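PDB 3TP4: computational Design of Enzyme from Synthetic construct, which is a computationally designed enzyme, apparently built to carry an activated serine-containing catalytic triad on a glycosyl hydrolase family 26-like barrel. Local coordinates for residues T71-I74 / R79-L82; F67-S72 / A95-K100; E89-F94 / L148-E153. One frame throughout, in Å; residues are numbered along the deposited sequence.

Contact 1. Residues T71-I74 / R79-L82; sequences TSII and RPGL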
loop_
_atom_site.group_PDB
_atom_site.type_symbol
_atom_site.label_atom_id
_atom_site.label_comp_id
_atom_site.label_asym_id
_atom_site.label_seq_id
_atom_site.Cartn_x
_atom_site.Cartn_y
_atom_site.Cartn_z
ATOM N N THR A 71 6.760 -8.225 -1.633
ATOM C CA THR A 71 8.118 -8.125 -1.089
ATOM C C THR A 71 8.631 -9.501 -0.679
ATOM O O THR A 71 9.826 -9.705 -0.497
ATOM C CB THR A 71 8.191 -7.186 0.111
ATOM O OG1 THR A 71 7.272 -7.627 1.118
ATOM C CG2 THR A 71 7.862 -5.757 -0.315
ATOM N N SER A 72 7.698 -10.434 -0.543
ATOM C CA SER A 72 7.979 -11.853 -0.355
ATOM C C SER A 72 9.081 -12.385 -1.290
ATOM O O SER A 72 9.779 -13.345 -0.968
ATOM C CB SER A 72 6.689 -12.631 -0.602
ATOM O OG SER A 72 6.705 -13.865 0.081
ATOM N N ILE A 73 9.220 -11.766 -2.454
ATOM C CA ILE A 73 10.234 -12.167 -3.422
ATOM C C ILE A 73 11.646 -12.029 -2.862
ATOM O O ILE A 73 12.550 -12.783 -3.232
ATOM C CB ILE A 73 10.143 -11.318 -4.688
ATOM C CG1 ILE A 73 8.865 -11.654 -5.466
ATOM C CG2 ILE A 73 11.365 -11.511 -5.565
ATOM C CD1 ILE A 73 8.555 -10.648 -6.512
ATOM N N ILE A 74 11.840 -11.046 -1.991
ATOM C CA ILE A 74 13.153 -10.805 -1.400
ATOM C C ILE A 74 13.528 -11.950 -0.460
ATOM O O ILE A 74 14.698 -12.300 -0.325
ATOM C CB ILE A 74 13.174 -9.477 -0.624
ATOM C CG1 ILE A 74 13.065 -8.297 -1.590
ATOM C CG2 ILE A 74 14.437 -9.366 0.234
ATOM C CD1 ILE A 74 12.613 -7.006 -0.912
ATOM N N ARG A 79 8.516 -16.522 -6.564
ATOM C CA ARG A 79 9.320 -16.309 -7.758
ATOM C C ARG A 79 9.224 -14.841 -8.161
ATOM O O ARG A 79 8.204 -14.197 -7.926
ATOM C CB ARG A 79 8.825 -17.213 -8.889
ATOM C CG ARG A 79 8.820 -18.700 -8.540
ATOM C CD ARG A 79 8.316 -19.547 -9.707
ATOM N NE ARG A 79 6.876 -19.405 -9.914
ATOM C CZ ARG A 79 5.959 -20.224 -9.403
ATOM N NH1 ARG A 79 6.329 -21.254 -8.652
ATOM N NH2 ARG A 79 4.671 -20.016 -9.642
ATOM N N PRO A 80 10.275 -14.302 -8.784
ATOM C CA PRO A 80 11.498 -14.971 -9.234
ATOM C C PRO A 80 12.504 -15.128 -8.103
ATOM O O PRO A 80 13.675 -15.410 -8.364
ATOM C CB PRO A 80 12.053 -13.993 -10.265
ATOM C CG PRO A 80 11.651 -12.649 -9.723
ATOM C CD PRO A 80 10.288 -12.864 -9.105
ATOM N N GLY A 81 12.052 -14.929 -6.869
ATOM C CA GLY A 81 12.900 -15.134 -5.712
ATOM C C GLY A 81 13.153 -16.608 -5.457
ATOM O O GLY A 81 12.233 -17.433 -5.526
ATOM N N LEU A 82 14.410 -16.929 -5.158
ATOM C CA LEU A 82 14.820 -18.290 -4.842
ATOM C C LEU A 82 15.282 -18.389 -3.389
ATOM O O LEU A 82 16.095 -17.584 -2.934
ATOM C CB LEU A 82 15.954 -18.728 -5.778
ATOM C CG LEU A 82 15.628 -18.690 -7.272
ATOM C CD1 LEU A 82 16.876 -18.899 -8.124
ATOM C CD2 LEU A 82 14.553 -19.717 -7.611
#

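Contact 2. Residues F67-S72 / A95-K100; sequences FGWSTS and ADYIRK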
loop_
_atom_site.group_PDB
_atom_site.type_symbol
_atom_site.label_atom_id
_atom_site.label_comp_id
_atom_site.label_asym_id
_atom_site.label_seq_id
_atom_site.Cartn_x
_atom_site.Cartn_y
_atom_site.Cartn_z
ATOM N N PHE A 67 1.621 -4.349 -13.172
ATOM C CA PHE A 67 2.340 -5.563 -12.784
ATOM C C PHE A 67 2.485 -5.541 -11.270
ATOM O O PHE A 67 3.176 -4.673 -10.726
ATOM C CB PHE A 67 3.752 -5.569 -13.403
ATOM C CG PHE A 67 3.789 -5.835 -14.903
ATOM C CD1 PHE A 67 3.119 -5.008 -15.793
ATOM C CD2 PHE A 67 4.546 -6.882 -15.415
ATOM C CE1 PHE A 67 3.177 -5.237 -17.172
ATOM C CE2 PHE A 67 4.609 -7.116 -16.796
ATOM C CZ PHE A 67 3.925 -6.297 -17.668
ATOM N N GLY A 68 1.843 -6.477 -10.578
ATOM C CA GLY A 68 1.930 -6.521 -9.126
ATOM C C GLY A 68 2.987 -7.510 -8.643
ATOM O O GLY A 68 3.256 -8.505 -9.312
ATOM N N TRP A 69 3.574 -7.234 -7.479
ATOM C CA TRP A 69 4.616 -8.073 -6.889
ATOM C C TRP A 69 4.550 -8.011 -5.364
ATOM O O TRP A 69 4.087 -7.022 -4.802
ATOM C CB TRP A 69 5.991 -7.562 -7.276
ATOM C CG TRP A 69 6.179 -7.198 -8.674
ATOM C CD1 TRP A 69 6.213 -5.943 -9.192
ATOM C CD2 TRP A 69 6.428 -8.091 -9.759
ATOM N NE1 TRP A 69 6.454 -5.994 -10.537
ATOM C CE2 TRP A 69 6.594 -7.305 -10.911
ATOM C CE3 TRP A 69 6.521 -9.483 -9.868
ATOM C CZ2 TRP A 69 6.840 -7.862 -12.169
ATOM C CZ3 TRP A 69 6.769 -10.037 -11.115
ATOM C CH2 TRP A 69 6.922 -9.231 -12.247
ATOM N N SER A 70 5.028 -9.056 -4.693
ATOM C CA SER A 70 5.090 -9.048 -3.226
ATOM C C SER A 70 6.536 -8.905 -2.760
ATOM O O SER A 70 7.438 -9.409 -3.415
ATOM C CB SER A 70 4.508 -10.341 -2.657
ATOM O OG SER A 70 3.130 -10.455 -2.960
ATOM N N THR A 71 6.760 -8.225 -1.633
ATOM C CA THR A 71 8.118 -8.125 -1.089
ATOM C C THR A 71 8.631 -9.501 -0.679
ATOM O O THR A 71 9.826 -9.705 -0.497
ATOM C CB THR A 71 8.191 -7.186 0.111
ATOM O OG1 THR A 71 7.272 -7.627 1.118
ATOM C CG2 THR A 71 7.862 -5.757 -0.315
ATOM N N SER A 72 7.698 -10.434 -0.543
ATOM C CA SER A 72 7.979 -11.853 -0.355
ATOM C C SER A 72 9.081 -12.385 -1.290
ATOM O O SER A 72 9.779 -13.345 -0.968
ATOM C CB SER A 72 6.689 -12.631 -0.602
ATOM O OG SER A 72 6.705 -13.865 0.081
ATOM N N ALA A 95 14.338 -6.518 -9.100
ATOM C CA ALA A 95 14.601 -5.304 -9.861
ATOM C C ALA A 95 14.591 -5.554 -11.357
ATOM O O ALA A 95 14.145 -4.705 -12.129
ATOM C CB ALA A 95 15.930 -4.681 -9.440
ATOM N N ASP A 96 15.112 -6.707 -11.769
ATOM C CA ASP A 96 15.162 -7.050 -13.187
ATOM C C ASP A 96 13.751 -7.199 -13.773
ATOM O O ASP A 96 13.456 -6.702 -14.860
ATOM C CB ASP A 96 15.951 -8.344 -13.392
ATOM C CG ASP A 96 16.018 -8.764 -14.853
ATOM O OD1 ASP A 96 16.491 -7.959 -15.681
ATOM O OD2 ASP A 96 15.578 -9.891 -15.170
ATOM N N TYR A 97 12.887 -7.887 -13.041
ATOM C CA TYR A 97 11.509 -8.088 -13.476
ATOM C C TYR A 97 10.719 -6.779 -13.494
ATOM O O TYR A 97 9.830 -6.602 -14.330
ATOM C CB TYR A 97 10.823 -9.116 -12.583
ATOM C CG TYR A 97 11.104 -10.554 -12.968
ATOM C CD1 TYR A 97 12.365 -10.949 -13.411
ATOM C CD2 TYR A 97 10.110 -11.520 -12.877
ATOM C CE1 TYR A 97 12.619 -12.268 -13.755
ATOM C CE2 TYR A 97 10.350 -12.829 -13.220
ATOM C CZ TYR A 97 11.606 -13.201 -13.657
ATOM O OH TYR A 97 11.829 -14.514 -13.995
ATOM N N ILE A 98 11.043 -5.867 -12.578
ATOM C CA ILE A 98 10.416 -4.543 -12.551
ATOM C C ILE A 98 10.868 -3.743 -13.763
ATOM O O ILE A 98 10.074 -3.038 -14.393
ATOM C CB ILE A 98 10.764 -3.761 -11.250
ATOM C CG1 ILE A 98 9.907 -4.253 -10.081
ATOM C CG2 ILE A 98 10.566 -2.256 -11.441
ATOM C CD1 ILE A 98 10.356 -3.725 -8.715
ATOM N N ARG A 99 12.153 -3.854 -14.092
ATOM C CA ARG A 99 12.699 -3.182 -15.273
ATOM C C ARG A 99 12.030 -3.695 -16.554
ATOM O O ARG A 99 11.676 -2.918 -17.450
ATOM C CB ARG A 99 14.221 -3.392 -15.347
ATOM C CG ARG A 99 15.025 -2.442 -14.462
ATOM C CD ARG A 99 16.455 -2.940 -14.191
ATOM N NE ARG A 99 17.082 -3.519 -15.377
ATOM C CZ ARG A 99 17.531 -2.810 -16.408
ATOM N NH1 ARG A 99 17.435 -1.483 -16.402
ATOM N NH2 ARG A 99 18.083 -3.428 -17.449
ATOM N N LYS A 100 11.868 -5.012 -16.631
ATOM C CA LYS A 100 11.236 -5.649 -17.780
ATOM C C LYS A 100 9.794 -5.178 -17.942
ATOM O O LYS A 100 9.317 -4.973 -19.065
ATOM C CB LYS A 100 11.292 -7.169 -17.634
ATOM C CG LYS A 100 12.656 -7.762 -18.018
ATOM C CD LYS A 100 12.813 -9.202 -17.564
ATOM C CE LYS A 100 14.112 -9.829 -18.151
ATOM N NZ LYS A 100 14.562 -11.015 -17.359
#

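Contact 3. Residues E89-F94 / L148-E153; sequences ENIALF and LDDIAE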
loop_
_atom_site.group_PDB
_atom_site.type_symbol
_atom_site.label_atom_id
_atom_site.label_comp_id
_atom_site.label_asym_id
_atom_site.label_seq_id
_atom_site.Cartn_x
_atom_site.Cartn_y
_atom_site.Cartn_z
ATOM N N GLU A 89 20.591 -10.933 -4.259
ATOM C CA GLU A 89 20.385 -11.402 -5.624
ATOM C C GLU A 89 18.906 -11.621 -5.926
ATOM O O GLU A 89 18.463 -11.421 -7.059
ATOM C CB GLU A 89 21.229 -12.643 -5.939
ATOM C CG GLU A 89 21.042 -13.823 -5.004
ATOM C CD GLU A 89 22.170 -14.839 -5.136
ATOM O OE1 GLU A 89 23.246 -14.466 -5.656
ATOM O OE2 GLU A 89 21.982 -16.006 -4.729
ATOM N N ASN A 90 18.149 -12.024 -4.912
ATOM C CA ASN A 90 16.698 -11.997 -5.018
ATOM C C ASN A 90 16.231 -10.573 -5.319
ATOM O O ASN A 90 15.293 -10.369 -6.094
ATOM C CB ASN A 90 16.034 -12.537 -3.752
ATOM C CG ASN A 90 15.884 -14.047 -3.772
ATOM O OD1 ASN A 90 16.049 -14.685 -4.811
ATOM N ND2 ASN A 90 15.548 -14.625 -2.624
ATOM N N ILE A 91 16.909 -9.593 -4.726
ATOM C CA ILE A 91 16.601 -8.184 -4.957
ATOM C C ILE A 91 16.975 -7.744 -6.369
ATOM O O ILE A 91 16.268 -6.938 -6.987
ATOM C CB ILE A 91 17.300 -7.263 -3.930
ATOM C CG1 ILE A 91 16.613 -7.355 -2.567
ATOM C CG2 ILE A 91 17.313 -5.815 -4.412
ATOM C CD1 ILE A 91 17.311 -6.537 -1.494
ATOM N N ALA A 92 18.082 -8.275 -6.883
ATOM C CA ALA A 92 18.505 -7.955 -8.243
ATOM C C ALA A 92 17.539 -8.545 -9.271
ATOM O O ALA A 92 17.255 -7.922 -10.296
ATOM C CB ALA A 92 19.930 -8.443 -8.500
ATOM N N LEU A 93 17.047 -9.748 -8.989
ATOM C CA LEU A 93 16.037 -10.393 -9.821
ATOM C C LEU A 93 14.722 -9.590 -9.797
ATOM O O LEU A 93 14.142 -9.291 -10.843
ATOM C CB LEU A 93 15.783 -11.814 -9.320
ATOM C CG LEU A 93 16.872 -12.856 -9.603
ATOM C CD1 LEU A 93 16.579 -14.144 -8.857
ATOM C CD2 LEU A 93 16.990 -13.122 -11.098
ATOM N N PHE A 94 14.268 -9.263 -8.590
ATOM C CA PHE A 94 13.073 -8.446 -8.378
ATOM C C PHE A 94 13.213 -7.209 -9.252
ATOM O O PHE A 94 12.347 -6.912 -10.079
ATOM C CB PHE A 94 12.980 -8.066 -6.896
ATOM C CG PHE A 94 11.602 -7.659 -6.437
ATOM C CD1 PHE A 94 10.637 -7.231 -7.339
ATOM C CD2 PHE A 94 11.278 -7.697 -5.088
ATOM C CE1 PHE A 94 9.360 -6.847 -6.901
ATOM C CE2 PHE A 94 10.007 -7.313 -4.638
ATOM C CZ PHE A 94 9.052 -6.889 -5.547
ATOM N N LEU A 148 12.931 -3.000 5.982
ATOM C CA LEU A 148 12.814 -1.755 5.219
ATOM C C LEU A 148 14.086 -1.402 4.434
ATOM O O LEU A 148 14.009 -0.927 3.296
ATOM C CB LEU A 148 12.390 -0.590 6.128
ATOM C CG LEU A 148 11.007 -0.742 6.784
ATOM C CD1 LEU A 148 10.667 0.424 7.713
ATOM C CD2 LEU A 148 9.940 -0.880 5.721
ATOM N N ASP A 149 15.253 -1.613 5.039
ATOM C CA ASP A 149 16.519 -1.402 4.326
ATOM C C ASP A 149 16.547 -2.166 2.996
ATOM O O ASP A 149 16.998 -1.645 1.973
ATOM C CB ASP A 149 17.713 -1.850 5.183
ATOM C CG ASP A 149 18.005 -0.900 6.353
ATOM O OD1 ASP A 149 17.632 0.294 6.282
ATOM O OD2 ASP A 149 18.623 -1.358 7.342
ATOM N N ASP A 150 16.098 -3.416 3.029
ATOM C CA ASP A 150 16.035 -4.238 1.831
ATOM C C ASP A 150 15.089 -3.613 0.810
ATOM O O ASP A 150 15.362 -3.603 -0.390
ATOM C CB ASP A 150 15.561 -5.649 2.188
ATOM C CG ASP A 150 16.652 -6.483 2.836
ATOM O OD1 ASP A 150 17.838 -6.119 2.693
ATOM O OD2 ASP A 150 16.320 -7.506 3.478
ATOM N N ILE A 151 13.969 -3.086 1.289
ATOM C CA ILE A 151 13.013 -2.450 0.390
ATOM C C ILE A 151 13.644 -1.209 -0.231
ATOM O O ILE A 151 13.475 -0.942 -1.425
ATOM C CB ILE A 151 11.688 -2.123 1.128
ATOM C CG1 ILE A 151 10.938 -3.429 1.429
ATOM C CG2 ILE A 151 10.814 -1.166 0.301
ATOM C CD1 ILE A 151 9.737 -3.260 2.342
ATOM N N ALA A 152 14.389 -0.453 0.573
ATOM C CA ALA A 152 15.075 0.725 0.057
ATOM C C ALA A 152 16.097 0.309 -1.014
ATOM O O ALA A 152 16.292 1.003 -2.017
ATOM C CB ALA A 152 15.752 1.493 1.191
ATOM N N GLU A 153 16.738 -0.833 -0.796
ATOM C CA GLU A 153 17.690 -1.381 -1.767
ATOM C C GLU A 153 16.990 -1.689 -3.087
ATOM O O GLU A 153 17.498 -1.390 -4.166
ATOM C CB GLU A 153 18.312 -2.667 -1.214
ATOM C CG GLU A 153 19.420 -2.444 -0.199
ATOM C CD GLU A 153 20.726 -2.036 -0.853
ATOM O OE1 GLU A 153 20.759 -1.936 -2.099
ATOM O OE2 GLU A 153 21.719 -1.818 -0.123
#

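Contact 1. Residues T71-I74 / R79-L82
Ile73 presses its branched side chain against Arg79, Pro80 and Gly81 of the same loop, and nearly all of the close packing of this contact lies around it. One branch, CG1, passes 3.6 Å from Arg79 O, and the methyl at its end, Ile73 CD1, reaches Pro80 CD at 3.8 Å. The other branch serves Gly81: CG2 stands anti to the backbone N while CG1 lies beside it (chi1 -70°), which puts Ile73 CG2 3.7 Å from Gly81 N. The peptide bond before Pro80 is cis, and the proline ring crosses the isoleucine aslant with its CD leading. On the backbone side, Gly81 CA lies 3.4 Å from Ile73 O in a CA-H...O contact with an angle of 146° at the hydrogen; lacking a beta carbon, the glycine can come in this close. No conventional hydrogen bond joins the two segments.

Both belong to the long loop that follows strand 66-70 and leads into helix 87-104, in the barrel part of the chain. Ile74 N bonds back to Thr71 O at 2.8 Å, a tight turn just after the strand, and the Ile73 side chain lies near the probable Ser-His-Glu triad without touching it. An alanine at Ile73 is likely to take away the packing on Pro80 CD and Gly81 and to open a gap between the two arms of the loop, beside Phe94 of helix 87-104.

The outer side is much looser. Arg79 is exposed and its CB points away from 71-74; its NE is bonded to Ser41 O, and it contributes to the contact mainly through its carbonyl. Leu82, also exposed, points away, while its backbone N is held by Asn90 OD1 of helix 87-104.

Contact 2. Residues F67-S72 / A95-K100
Trp69 reaches from strand 66-70 to Tyr97 and Ile98 on helix 87-104, and it makes every close contact between the two segments. Before it in the strand, Phe67 points toward the helix but stops short of 95-100, packing on Ala101 and Ile104 further along; its carbonyl carbon C lies 4.0 Å above the Trp69 ring plane, toward the rim of one face. Gly68 continues the strand, bonded through its backbone to His36 and Gly38 of strand 32-37 and the loop after it.

At Trp69, CG lies beside the backbone N (chi1 -45°), anti to the carbonyl carbon, and the six-membered ring is directed at Tyr97. Trp69 CH2 is 3.9 Å from Tyr97 CB and meets the phenol ring at its edge, near the ring plane, 4.0 Å from Tyr97 CD2. The two side chains cross at about a right angle. The pyrrole side lies by Ile98, with Trp69 NE1 3.9 Å from Ile98 CG1, an apolar neighbour; the N-H itself is satisfied by Asn108 OD1 of strand 107-113.

Next, Ser70 OG bonds to His37 NE2, consistent with a designed Ser-His-Glu triad, which Glu320 would probably complete. Thr71 leaves the strand, its OG1 bonded to Tyr147 OH. Strand 66-70, helix 87-104 and the parallel strand 107-113 form a beta-alpha-beta unit of the TIM barrel, with Trp69 packing the first strand on the helix.

Contact 3. Residues E89-F94 / L148-E153
Ile91 and Glu153 mark the closest backbone approach of two helical segments, their CA atoms 7.6 Å apart. Both segments are regular helix, as bonds such as Leu93 N to Glu89 O and Ala152 N to Leu148 O show, and each is an inner piece of a longer helix, 87-104 and 141-157. No hydrogen bond passes between the two segments; what joins them is van der Waals contact of one methyl with a backbone carbonyl oxygen and two beta carbons.

That methyl belongs to Ile91. Its CG1 lies beside the backbone N (chi1 -74°), anti to the carbonyl carbon, and the chain runs on extended (chi2 176°), carrying the terminal methyl across to the other helix. There Ile91 CD1 settles 3.7 Å from Asp150 O, 4.0 Å from Glu153 CB and 4.2 Å from Asp150 CB, resting against one turn of the helix. Asp150 and Glu153 are three apart in sequence and hence on one side of their helix, which is why a single methyl can touch both.

The two helices are neighbours on the outside of the barrel: helix 87-104 follows strand 66-70, and helix 141-157 comes after the next strand, 107-113. Behind 148-153, Leu148 and Ile151 pack on helix 190-207, which continues the ring of helices.

Two acidic residues flank the methyl. Asp150 OD2 forms a salt bridge with Arg87 NH1 at the start of helix 87-104, a polar tie between the same two helices. Glu153, whose side chain crosses Ile91 at about a right angle, offers the methyl its CB; beyond it the chain bends at chi2 (-77°), and the residue is exposed. Ile91 also packs on Ile74 of the preceding loop.

The three contacts form a compact cluster on one side of the chain's centre, their centres 9 to 10 Å apart, and all lie in the barrel part of the protein. Contacts 1 and 2 start from the same stretch, with Thr71 and Ser72 in both, whereas contacts 2 and 3 share helix 87-104 and their segments alternate along the chain. Contact 1 closes before contact 3 opens, and Asn90 links the two. Phe94 of contact 3 packs edge-to-face with Trp69 of contact 2, and Pro80 touches Tyr97. Strand 66-70, its following loop, helix 87-104 and the next helix, 141-157, thus pack as one unit that includes Ser70 of the probable triad.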